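Local coordinates for bifunctional protein PutA (Bradyrhizobium diazoefficiens, PDB 6BSN) that probably oxidises proline to glutamate in two steps, using an FAD-dependent proline dehydrogenase and an NAD(+)-dependent aldehyde dehydrogenase joined in one chain, at residues Arg619-Gln624 with Pro971-Arg976; Leu821-Pro826 with Phe869-Ile874; Asp846-Arg851 with Gly881-Glu886; Ala856-Ala861 with His873-Thr878. The protein carries 1 engineered substitution. All blocks are in the same frame, centred on the assembly; numbering follows the deposited sequence.

Contact 1 (Arg619-Gln624 with Pro971-Arg976). With PRO (proline), chain E; PRO (proline), chain R; SO4 (sulfate ion), chain K.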
# COMPACT_ATOMS: atom_id res chain seq x y z
N ARG A 619 22.07 -4.24 24.86
CA ARG A 619 21.47 -4.11 23.53
C ARG A 619 20.10 -3.45 23.60
O ARG A 619 19.75 -2.65 22.73
CB ARG A 619 21.38 -5.47 22.84
CG ARG A 619 22.72 -6.17 22.70
CD ARG A 619 22.69 -7.19 21.56
NE ARG A 619 24.02 -7.73 21.34
CZ ARG A 619 24.50 -8.81 21.95
NH1 ARG A 619 23.74 -9.47 22.82
NH2 ARG A 619 25.73 -9.21 21.69
N TYR A 620 19.34 -3.75 24.65
CA TYR A 620 17.98 -3.24 24.75
C TYR A 620 17.96 -1.75 25.04
O TYR A 620 17.25 -0.98 24.37
CB TYR A 620 17.22 -4.01 25.83
CG TYR A 620 15.83 -3.49 26.04
CD1 TYR A 620 15.53 -2.68 27.12
CD2 TYR A 620 14.83 -3.76 25.11
CE1 TYR A 620 14.25 -2.19 27.31
CE2 TYR A 620 13.53 -3.25 25.29
CZ TYR A 620 13.26 -2.48 26.40
OH TYR A 620 12.00 -1.95 26.60
N TYR A 621 18.72 -1.30 26.05
CA TYR A 621 18.84 0.13 26.29
C TYR A 621 19.46 0.86 25.10
O TYR A 621 19.11 2.02 24.83
CB TYR A 621 19.65 0.40 27.56
CG TYR A 621 18.92 -0.10 28.81
CD1 TYR A 621 17.52 -0.14 28.84
CD2 TYR A 621 19.63 -0.53 29.93
CE1 TYR A 621 16.84 -0.60 29.97
CE2 TYR A 621 18.96 -1.00 31.06
CZ TYR A 621 17.57 -1.04 31.08
OH TYR A 621 16.94 -1.49 32.20
N ALA A 622 20.35 0.20 24.36
CA ALA A 622 20.86 0.87 23.16
C ALA A 622 19.74 1.04 22.13
O ALA A 622 19.59 2.12 21.55
CB ALA A 622 22.04 0.10 22.55
N ALA A 623 18.94 -0.00 21.90
CA ALA A 623 17.85 0.13 20.93
C ALA A 623 16.82 1.16 21.41
O ALA A 623 16.38 2.03 20.65
CB ALA A 623 17.18 -1.22 20.69
N GLN A 624 16.40 1.05 22.67
CA GLN A 624 15.55 2.06 23.27
C GLN A 624 16.20 3.44 23.19
O GLN A 624 15.53 4.44 22.97
CB GLN A 624 15.28 1.69 24.73
CG GLN A 624 14.38 0.48 24.88
CD GLN A 624 12.97 0.83 24.51
OE1 GLN A 624 12.38 1.78 25.05
NE2 GLN A 624 12.42 0.10 23.55
N PRO A 971 10.05 -0.31 28.41
CA PRO A 971 10.11 0.89 27.57
C PRO A 971 9.98 2.21 28.32
O PRO A 971 10.00 3.26 27.68
CB PRO A 971 8.93 0.71 26.60
CG PRO A 971 7.94 -0.15 27.40
CD PRO A 971 8.83 -1.10 28.21
N HIS A 972 9.80 2.21 29.63
CA HIS A 972 9.69 3.46 30.36
C HIS A 972 10.93 3.74 31.20
O HIS A 972 10.94 4.72 31.94
CB HIS A 972 8.44 3.45 31.23
CG HIS A 972 7.18 3.31 30.45
ND1 HIS A 972 6.50 2.11 30.34
CD2 HIS A 972 6.50 4.20 29.69
CE1 HIS A 972 5.45 2.28 29.57
NE2 HIS A 972 5.42 3.53 29.16
N TYR A 973 11.97 2.93 31.07
CA TYR A 973 13.11 3.05 31.96
C TYR A 973 13.99 4.24 31.61
O TYR A 973 14.28 5.07 32.48
CB TYR A 973 13.92 1.77 31.91
CG TYR A 973 14.85 1.57 33.08
CD1 TYR A 973 14.35 1.43 34.38
CD2 TYR A 973 16.22 1.48 32.90
CE1 TYR A 973 15.20 1.19 35.45
CE2 TYR A 973 17.08 1.25 33.96
CZ TYR A 973 16.56 1.12 35.24
OH TYR A 973 17.40 0.89 36.29
N LEU A 974 14.45 4.32 30.36
CA LEU A 974 15.48 5.29 30.00
C LEU A 974 15.02 6.72 30.23
O LEU A 974 15.79 7.55 30.70
CB LEU A 974 15.93 5.11 28.56
CG LEU A 974 16.71 3.84 28.23
CD1 LEU A 974 17.42 3.94 26.87
CD2 LEU A 974 17.69 3.53 29.33
N ALA A 975 13.75 7.01 29.93
CA ALA A 975 13.26 8.38 30.01
C ALA A 975 13.42 8.96 31.42
O ALA A 975 13.71 10.16 31.57
CB ALA A 975 11.79 8.46 29.58
N ARG A 976 13.26 8.12 32.45
CA ARG A 976 13.36 8.62 33.82
C ARG A 976 14.75 9.19 34.13
O ARG A 976 14.88 10.01 35.05
CB ARG A 976 13.01 7.51 34.81
CG ARG A 976 12.78 7.99 36.26
CD ARG A 976 11.46 8.74 36.41
NE ARG A 976 11.27 9.03 37.81
CZ ARG A 976 11.60 10.18 38.39
NH1 ARG A 976 12.11 11.16 37.67
NH2 ARG A 976 11.42 10.34 39.69
N PRO E . 11.95 12.25 32.26
CA PRO E . 10.65 12.45 32.86
C PRO E . 10.49 11.52 34.08
O PRO E . 9.59 10.63 34.11
CB PRO E . 9.58 12.21 31.83
CG PRO E . 10.32 12.20 30.50
CD PRO E . 11.81 12.46 30.85
OXT PRO E . 11.28 11.67 35.06
N PRO R . 5.09 5.17 35.66
CA PRO R . 6.52 5.24 35.80
C PRO R . 6.91 6.57 36.48
O PRO R . 6.32 6.89 37.56
CB PRO R . 7.14 5.07 34.44
CG PRO R . 6.10 4.27 33.68
CD PRO R . 4.80 4.33 34.54
OXT PRO R . 7.79 7.31 35.95
S SO4 K . 27.78 -9.15 18.47
O1 SO4 K . 27.11 -9.50 17.23
O2 SO4 K . 26.85 -8.46 19.36
O3 SO4 K . 28.26 -10.38 19.12
O4 SO4 K . 28.90 -8.26 18.17
O HOH W 1 13.62 2.33 28.23
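Tyr621 and Tyr973 make the aromatic part of this contact. Their ring planes are only 15° apart, but the rings are slid so far that they barely overlap, with centroids 5.3 Å apart. The phenol end of Tyr621 does the touching: its CZ lies 3.4 Å from Tyr973 CD2. The hydroxyl of Tyr621 is held by the backbone N of Gly969, two residues before Pro971 in the same loop.

The apolar part centres on Leu974, whose two methyls divide the work. Leu974 CD2 lies 3.7 Å from Tyr621 CD1. Leu974 CD1 reaches Tyr621 O and sits 3.8 Å from Gln624 CB. Ala672 and Met675 of helix 664-675 also touch Leu974. Within the helix, Gln624 CG lies over one face of the Tyr620 ring.

Polar atoms meet at few places, and directly they form no hydrogen bond. Tyr620 lies with its ring edge to Pro971, and its OH comes 3.1 Å from Pro971 N. That imide nitrogen has no hydrogen to give. The bend of Gln624 at chi2 (-72°) turns its amide toward Pro971, with Gln624 OE1 3.5 Å from Pro971 CA. One water accepts from Leu974 N and donates a weak bond to Gln624 OE1.

The contact joins helix 604-629 to the loop before strand 978-986 in the aldehyde dehydrogenase part. Arg976 NH1 donates to OXT of one bound proline at 2.8 Å. With no direct hydrogen bond between the segments, their buried join depends mainly on ring and methyl packing, while Ala975 O and Arg976 NH1 hold a bound proline.

Contact 2 (Leu821-Pro826 with Phe869-Ile874). With PRO (proline), chain F.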
# COMPACT_ATOMS: atom_id res chain seq x y z
N LEU A 821 17.58 -31.39 45.68
CA LEU A 821 18.50 -30.36 45.23
C LEU A 821 19.88 -30.60 45.83
O LEU A 821 20.01 -30.75 47.04
CB LEU A 821 18.00 -28.97 45.61
CG LEU A 821 16.64 -28.52 45.08
CD1 LEU A 821 16.32 -27.14 45.60
CD2 LEU A 821 16.60 -28.52 43.58
N LYS A 822 20.92 -30.61 44.99
CA LYS A 822 22.28 -30.74 45.51
C LYS A 822 22.80 -29.37 45.96
O LYS A 822 22.82 -28.42 45.17
CB LYS A 822 23.21 -31.33 44.46
CG LYS A 822 24.63 -31.48 45.00
CD LYS A 822 25.29 -32.76 44.54
CE LYS A 822 26.74 -32.85 44.98
NZ LYS A 822 27.47 -33.80 44.11
N ILE A 823 23.23 -29.29 47.22
CA ILE A 823 23.81 -28.08 47.80
C ILE A 823 25.32 -28.26 47.88
O ILE A 823 25.79 -29.28 48.40
CB ILE A 823 23.26 -27.82 49.20
CG1 ILE A 823 21.72 -27.88 49.17
CG2 ILE A 823 23.81 -26.51 49.73
CD1 ILE A 823 21.08 -28.19 50.51
N GLY A 824 26.08 -27.29 47.38
CA GLY A 824 27.53 -27.40 47.48
C GLY A 824 28.26 -26.38 46.63
O GLY A 824 27.71 -25.33 46.27
N ASP A 825 29.50 -26.72 46.31
CA ASP A 825 30.38 -25.85 45.53
C ASP A 825 29.71 -25.45 44.23
O ASP A 825 29.37 -26.33 43.42
CB ASP A 825 31.72 -26.54 45.24
CG ASP A 825 32.75 -25.61 44.57
OD1 ASP A 825 32.39 -24.82 43.68
OD2 ASP A 825 33.94 -25.67 44.94
N PRO A 826 29.52 -24.15 43.97
CA PRO A 826 28.85 -23.73 42.74
C PRO A 826 29.59 -24.11 41.45
O PRO A 826 28.97 -24.11 40.39
CB PRO A 826 28.74 -22.21 42.89
CG PRO A 826 29.69 -21.84 43.95
CD PRO A 826 29.97 -23.02 44.80
N PHE A 869 26.66 -22.06 53.86
CA PHE A 869 25.50 -22.62 53.19
C PHE A 869 24.27 -22.53 54.09
O PHE A 869 24.36 -22.70 55.32
CB PHE A 869 25.72 -24.09 52.80
CG PHE A 869 26.78 -24.30 51.76
CD1 PHE A 869 28.09 -24.58 52.13
CD2 PHE A 869 26.47 -24.24 50.41
CE1 PHE A 869 29.07 -24.79 51.17
CE2 PHE A 869 27.43 -24.45 49.45
CZ PHE A 869 28.74 -24.73 49.82
N VAL A 870 23.13 -22.26 53.47
CA VAL A 870 21.82 -22.48 54.08
C VAL A 870 21.03 -23.38 53.15
O VAL A 870 20.94 -23.12 51.95
CB VAL A 870 21.08 -21.15 54.32
CG1 VAL A 870 19.72 -21.44 54.92
CG2 VAL A 870 21.92 -20.23 55.24
N ALA A 871 20.47 -24.44 53.70
CA ALA A 871 19.71 -25.40 52.92
C ALA A 871 18.28 -24.90 52.74
O ALA A 871 17.79 -24.11 53.56
CB ALA A 871 19.68 -26.76 53.61
N PRO A 872 17.59 -25.34 51.68
CA PRO A 872 16.16 -25.03 51.55
C PRO A 872 15.39 -25.40 52.81
O PRO A 872 15.61 -26.45 53.41
CB PRO A 872 15.72 -25.89 50.35
CG PRO A 872 16.97 -26.16 49.58
CD PRO A 872 18.07 -26.23 50.61
N HIS A 873 14.47 -24.52 53.21
CA HIS A 873 13.57 -24.76 54.34
C HIS A 873 12.14 -24.50 53.91
O HIS A 873 11.87 -23.66 53.04
CB HIS A 873 13.91 -23.86 55.54
CG HIS A 873 15.05 -24.37 56.36
ND1 HIS A 873 16.33 -24.48 55.87
CD2 HIS A 873 15.10 -24.80 57.64
CE1 HIS A 873 17.12 -24.97 56.80
NE2 HIS A 873 16.40 -25.17 57.89
N ILE A 874 11.21 -25.24 54.51
CA ILE A 874 9.79 -25.04 54.23
C ILE A 874 9.05 -24.98 55.55
O ILE A 874 9.09 -25.94 56.32
CB ILE A 874 9.19 -26.14 53.34
CG1 ILE A 874 9.99 -26.29 52.05
CG2 ILE A 874 7.76 -25.80 53.04
CD1 ILE A 874 9.54 -27.48 51.21
N PRO F . 21.51 -36.75 46.74
CA PRO F . 22.15 -36.03 45.64
C PRO F . 23.63 -36.43 45.51
O PRO F . 24.31 -35.91 44.59
CB PRO F . 22.02 -34.55 45.86
CG PRO F . 20.90 -34.41 46.89
CD PRO F . 20.58 -35.86 47.38
OXT PRO F . 24.16 -37.26 46.31
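Ile823 packs against three residues of 869-874 and makes the tight part of this contact. Its two branches part company. CG1 stands anti to the carbonyl carbon (chi1 -50°) and carries Ile823 CD1 toward Pro872, ending 3.6 Å from Pro872 CD, at that corner of the ring. Ile823 CD1 also lies 3.7 Å from Ala871 CB. The other branch, Ile823 CG2, slides past Phe869 and touches Phe869 CD2 at 3.6 Å. Phe869 turns its ring edge to the backbone, with Phe869 CE2 3.3 Å from Gly824 O. Leu821 adds a longer contact, with Leu821 CD1 4.2 Å from Pro872 CG; Phe787 of helix 775-787 packs on both residues.

The two segments run nearly antiparallel but share no hydrogen bond. They join the loop after helix 804-819 to the connection that leads into strand 873-876, the second strand of a beta hairpin. At the entry to that strand, His873 ND1 donates back to Ala871 O at 2.8 Å. The oxygen lies in the imidazole plane, whereas the donor stands above the carbonyl plane.

The solvent side is looser. Asp825 is exposed and points away, and its OD1 accepts from Ser827 N. Lys822 also leaves the contact, its side chain lying along a bound proline.

Contact 3 (Asp846-Arg851 with Gly881-Glu886)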
# COMPACT_ATOMS: atom_id res chain seq x y z
N ASP A 846 19.79 -17.98 59.40
CA ASP A 846 19.68 -18.96 60.47
C ASP A 846 18.88 -18.42 61.65
O ASP A 846 18.20 -19.18 62.34
CB ASP A 846 21.07 -19.40 60.92
CG ASP A 846 21.78 -20.30 59.90
OD1 ASP A 846 21.10 -20.92 59.05
OD2 ASP A 846 23.02 -20.39 59.96
N ALA A 847 18.94 -17.10 61.89
CA ALA A 847 18.13 -16.53 62.96
C ALA A 847 16.64 -16.63 62.63
O ALA A 847 15.83 -16.98 63.50
CB ALA A 847 18.53 -15.08 63.22
N HIS A 848 16.25 -16.33 61.39
CA HIS A 848 14.84 -16.46 61.00
C HIS A 848 14.39 -17.93 61.04
O HIS A 848 13.25 -18.23 61.41
CB HIS A 848 14.60 -15.86 59.61
CG HIS A 848 13.22 -16.09 59.08
ND1 HIS A 848 12.14 -15.28 59.40
CD2 HIS A 848 12.73 -17.05 58.25
CE1 HIS A 848 11.06 -15.73 58.80
NE2 HIS A 848 11.38 -16.80 58.09
N ILE A 849 15.28 -18.84 60.65
CA ILE A 849 14.97 -20.27 60.71
C ILE A 849 14.72 -20.71 62.15
O ILE A 849 13.72 -21.37 62.46
CB ILE A 849 16.10 -21.07 60.05
CG1 ILE A 849 16.08 -20.82 58.54
CG2 ILE A 849 15.99 -22.56 60.41
CD1 ILE A 849 17.14 -21.55 57.77
N ALA A 850 15.61 -20.33 63.07
CA ALA A 850 15.41 -20.69 64.47
C ALA A 850 14.10 -20.13 65.01
O ALA A 850 13.37 -20.83 65.72
CB ALA A 850 16.59 -20.18 65.31
N ARG A 851 13.75 -18.90 64.61
CA ARG A 851 12.50 -18.29 65.06
C ARG A 851 11.28 -19.02 64.50
O ARG A 851 10.32 -19.30 65.23
CB ARG A 851 12.48 -16.81 64.63
CG ARG A 851 11.61 -15.87 65.48
CD ARG A 851 10.27 -15.50 64.83
NE ARG A 851 10.28 -14.17 64.23
CZ ARG A 851 9.27 -13.64 63.52
NH1 ARG A 851 8.15 -14.33 63.32
NH2 ARG A 851 9.39 -12.42 63.01
N GLY A 881 0.23 -13.21 58.02
CA GLY A 881 0.71 -12.24 58.99
C GLY A 881 1.87 -12.68 59.85
O GLY A 881 2.54 -11.85 60.46
N GLN A 882 2.14 -13.98 59.91
CA GLN A 882 3.31 -14.44 60.66
C GLN A 882 4.62 -14.18 59.93
O GLN A 882 5.68 -14.29 60.55
CB GLN A 882 3.20 -15.93 60.97
CG GLN A 882 2.14 -16.27 61.98
CD GLN A 882 2.07 -17.75 62.24
OE1 GLN A 882 1.29 -18.46 61.61
NE2 GLN A 882 2.89 -18.22 63.18
N LEU A 883 4.57 -13.85 58.64
CA LEU A 883 5.76 -13.53 57.86
C LEU A 883 5.80 -12.02 57.68
O LEU A 883 5.01 -11.47 56.92
CB LEU A 883 5.73 -14.24 56.50
CG LEU A 883 6.91 -13.95 55.55
CD1 LEU A 883 8.24 -14.27 56.23
CD2 LEU A 883 6.76 -14.71 54.21
N THR A 884 6.72 -11.35 58.37
CA THR A 884 6.72 -9.89 58.38
C THR A 884 7.91 -9.25 57.68
O THR A 884 7.94 -8.02 57.55
CB THR A 884 6.64 -9.36 59.81
OG1 THR A 884 7.77 -9.83 60.55
CG2 THR A 884 5.36 -9.85 60.47
N GLU A 885 8.87 -10.04 57.20
CA GLU A 885 10.03 -9.49 56.52
C GLU A 885 10.32 -10.28 55.26
O GLU A 885 9.97 -11.47 55.14
CB GLU A 885 11.29 -9.52 57.38
CG GLU A 885 11.10 -9.28 58.86
CD GLU A 885 11.62 -10.45 59.69
OE1 GLU A 885 10.81 -11.10 60.40
OE2 GLU A 885 12.83 -10.74 59.61
N GLU A 886 10.95 -9.61 54.31
CA GLU A 886 11.65 -10.30 53.25
C GLU A 886 12.86 -11.02 53.84
O GLU A 886 13.73 -10.39 54.44
CB GLU A 886 12.08 -9.31 52.17
CG GLU A 886 12.95 -9.94 51.07
CD GLU A 886 13.54 -8.89 50.13
OE1 GLU A 886 14.22 -7.96 50.63
OE2 GLU A 886 13.33 -9.01 48.90
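Arg851 reaches from its helix to the chain at 882-885. CB points toward that segment, and CG stands anti to the backbone N (chi1 -154°). Bends at chi2 and chi3 then bring the guanidinium alongside the loop. Arg851 NH1 comes 3.7 Å from Gln882 O, near the guanidinium plane. Arg851 NH2 forms a salt bridge with Glu885 OE1 at 3.3 Å, the carboxylate plane being turned 36° from the guanidinium. Thr884 OG1 lies in the guanidinium plane at its edge, 3.9 Å from Arg851 NH2. It also donates a weak hydrogen bond to Glu885 OE1, so that this oxygen has two partners.

The contact sets helix 839-855 against the loop that links strands 873-876 and 891-897 of the aldehyde dehydrogenase part. Glu886, which follows Glu885, is an NAD(+)-binding residue, though no NAD(+) is bound to this chain.

One helical turn before Arg851, the contact is buried. His848 crosses Leu883 at about a right angle, with His848 CE1 4.1 Å from Leu883 CD1. The NE2 of His848 is hydrogen-bonded to His893 of strand 891-897, which also packs on Leu883.

Contact 4 (Ala856-Ala861 with His873-Thr878)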
# COMPACT_ATOMS: atom_id res chain seq x y z
N ALA A 856 6.16 -21.89 63.93
CA ALA A 856 5.34 -22.39 62.84
C ALA A 856 5.76 -23.82 62.51
O ALA A 856 6.84 -24.29 62.87
CB ALA A 856 5.45 -21.49 61.60
N ARG A 857 4.88 -24.49 61.79
CA ARG A 857 5.08 -25.89 61.43
C ARG A 857 6.27 -26.04 60.49
O ARG A 857 6.38 -25.32 59.49
CB ARG A 857 3.81 -26.40 60.77
CG ARG A 857 3.67 -27.89 60.64
CD ARG A 857 2.21 -28.17 60.38
NE ARG A 857 1.98 -29.46 59.76
CZ ARG A 857 0.83 -29.79 59.18
NH1 ARG A 857 -0.16 -28.90 59.15
NH2 ARG A 857 0.68 -30.98 58.62
N LEU A 858 7.14 -26.99 60.77
CA LEU A 858 8.25 -27.26 59.88
C LEU A 858 7.91 -28.45 58.99
O LEU A 858 7.50 -29.50 59.48
CB LEU A 858 9.52 -27.54 60.68
CG LEU A 858 10.69 -28.13 59.90
CD1 LEU A 858 11.38 -27.04 59.10
CD2 LEU A 858 11.64 -28.75 60.88
N HIS A 859 8.07 -28.27 57.67
CA HIS A 859 7.87 -29.36 56.73
C HIS A 859 9.17 -29.88 56.17
O HIS A 859 9.24 -31.06 55.83
CB HIS A 859 6.97 -28.93 55.56
CG HIS A 859 5.51 -28.83 55.90
ND1 HIS A 859 4.70 -29.93 56.04
CD2 HIS A 859 4.73 -27.75 56.16
CE1 HIS A 859 3.48 -29.54 56.34
NE2 HIS A 859 3.47 -28.22 56.43
N PHE A 860 10.20 -29.05 56.08
CA PHE A 860 11.47 -29.49 55.52
C PHE A 860 12.58 -28.57 55.99
O PHE A 860 12.44 -27.34 55.96
CB PHE A 860 11.46 -29.52 53.98
CG PHE A 860 12.74 -30.05 53.38
CD1 PHE A 860 13.63 -29.20 52.72
CD2 PHE A 860 13.08 -31.39 53.53
CE1 PHE A 860 14.81 -29.69 52.19
CE2 PHE A 860 14.27 -31.89 53.01
CZ PHE A 860 15.13 -31.04 52.33
N ALA A 861 13.68 -29.18 56.42
CA ALA A 861 14.91 -28.48 56.77
C ALA A 861 16.02 -29.35 56.18
O ALA A 861 16.33 -30.42 56.72
CB ALA A 861 15.07 -28.30 58.28
N HIS A 873 14.47 -24.52 53.21
CA HIS A 873 13.57 -24.76 54.34
C HIS A 873 12.14 -24.50 53.91
O HIS A 873 11.87 -23.66 53.04
CB HIS A 873 13.91 -23.86 55.54
CG HIS A 873 15.05 -24.37 56.36
ND1 HIS A 873 16.33 -24.48 55.87
CD2 HIS A 873 15.10 -24.80 57.64
CE1 HIS A 873 17.12 -24.97 56.80
NE2 HIS A 873 16.40 -25.17 57.89
N ILE A 874 11.21 -25.24 54.51
CA ILE A 874 9.79 -25.04 54.23
C ILE A 874 9.05 -24.98 55.55
O ILE A 874 9.09 -25.94 56.32
CB ILE A 874 9.19 -26.14 53.34
CG1 ILE A 874 9.99 -26.29 52.05
CG2 ILE A 874 7.76 -25.80 53.04
CD1 ILE A 874 9.54 -27.48 51.21
N PHE A 875 8.38 -23.87 55.80
CA PHE A 875 7.58 -23.69 57.00
C PHE A 875 6.14 -23.42 56.60
O PHE A 875 5.86 -22.77 55.59
CB PHE A 875 8.08 -22.50 57.85
CG PHE A 875 9.43 -22.73 58.48
CD1 PHE A 875 10.58 -22.24 57.88
CD2 PHE A 875 9.54 -23.42 59.68
CE1 PHE A 875 11.82 -22.44 58.46
CE2 PHE A 875 10.78 -23.64 60.25
CZ PHE A 875 11.92 -23.14 59.65
N GLU A 876 5.21 -23.92 57.40
CA GLU A 876 3.80 -23.64 57.20
C GLU A 876 3.33 -22.71 58.31
O GLU A 876 3.63 -22.94 59.49
CB GLU A 876 2.93 -24.91 57.18
CG GLU A 876 1.43 -24.57 57.11
CD GLU A 876 0.52 -25.78 56.84
OE1 GLU A 876 -0.71 -25.58 56.75
OE2 GLU A 876 1.04 -26.91 56.73
N LEU A 877 2.64 -21.66 57.92
CA LEU A 877 2.14 -20.70 58.88
C LEU A 877 0.65 -20.89 59.08
O LEU A 877 -0.06 -21.39 58.21
CB LEU A 877 2.42 -19.28 58.38
CG LEU A 877 3.81 -19.00 57.82
CD1 LEU A 877 3.82 -17.69 57.00
CD2 LEU A 877 4.83 -18.96 58.94
N THR A 878 0.18 -20.45 60.24
CA THR A 878 -1.25 -20.39 60.47
C THR A 878 -1.89 -19.29 59.65
O THR A 878 -2.97 -19.47 59.08
CB THR A 878 -1.52 -20.14 61.96
OG1 THR A 878 -1.10 -21.28 62.72
CG2 THR A 878 -2.99 -19.84 62.21
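Glu876 OE2 is gripped by a histidine and an arginine of strand 857-861, an outermost strand of its sheet within the chain, paired with strand 873-876 in a beta hairpin. His859 NE2 donates to Glu876 OE2 at 2.8 Å with an N-H...O angle of 164°. The bond uses the anti lone pair of OE2, and the oxygen lies close to the imidazole plane. Arg857 NH1 adds a salt bridge to Glu876 OE2 at 3.4 Å, but OE2 sits over the guanidinium face, and no N-H points at it. With CG anti to the backbone N (chi1 174°) and the chain extended beyond it, Glu876 runs beside Arg857. Glu876 OE1 pairs with Arg896 on the next strand. Two arginines and a histidine donor would probably keep this carboxylate ionised.

The strands are antiparallel, with a classic beta bulge. His859 and Phe860 both face Ile874, whose O accepts a good bond from His859 N and a weak one from Phe860 N. On one face, Phe860 CB packs on Ile874 CD1. On the other, Leu858 CD1 meets Phe875 CE2 at 3.6 Å, and Met852 and Lys853 of helix 839-855 touch the Phe875 side chain. Where the hairpin strands leave their pairing, Ala856 CB touches Leu877 CD2. At the opposite end Ala861 lies over the His873 ring in a CH-pi contact, Ala861 CA being 3.9 Å from the ring centroid and 16° off the normal.

In the fold
Contact 1 is the buried one and stands apart, its nearest atoms about 17 Å from contact 3 and farther from the others. It is also the one beside the second subunit, and is mostly apolar. Contacts 2, 3 and 4 are partly buried and touch one another. Contacts 2 and 4 share His873 and Ile874: the residues leading into strand 873-876 pack on a loop by side chains, and the strand itself pairs with an edge strand through backbone bonds. Contact 3 lies beside them through Ile849, which packs on His873 and Val870. Charge pairs appear in contacts 3 and 4, but not across contacts 1 and 2.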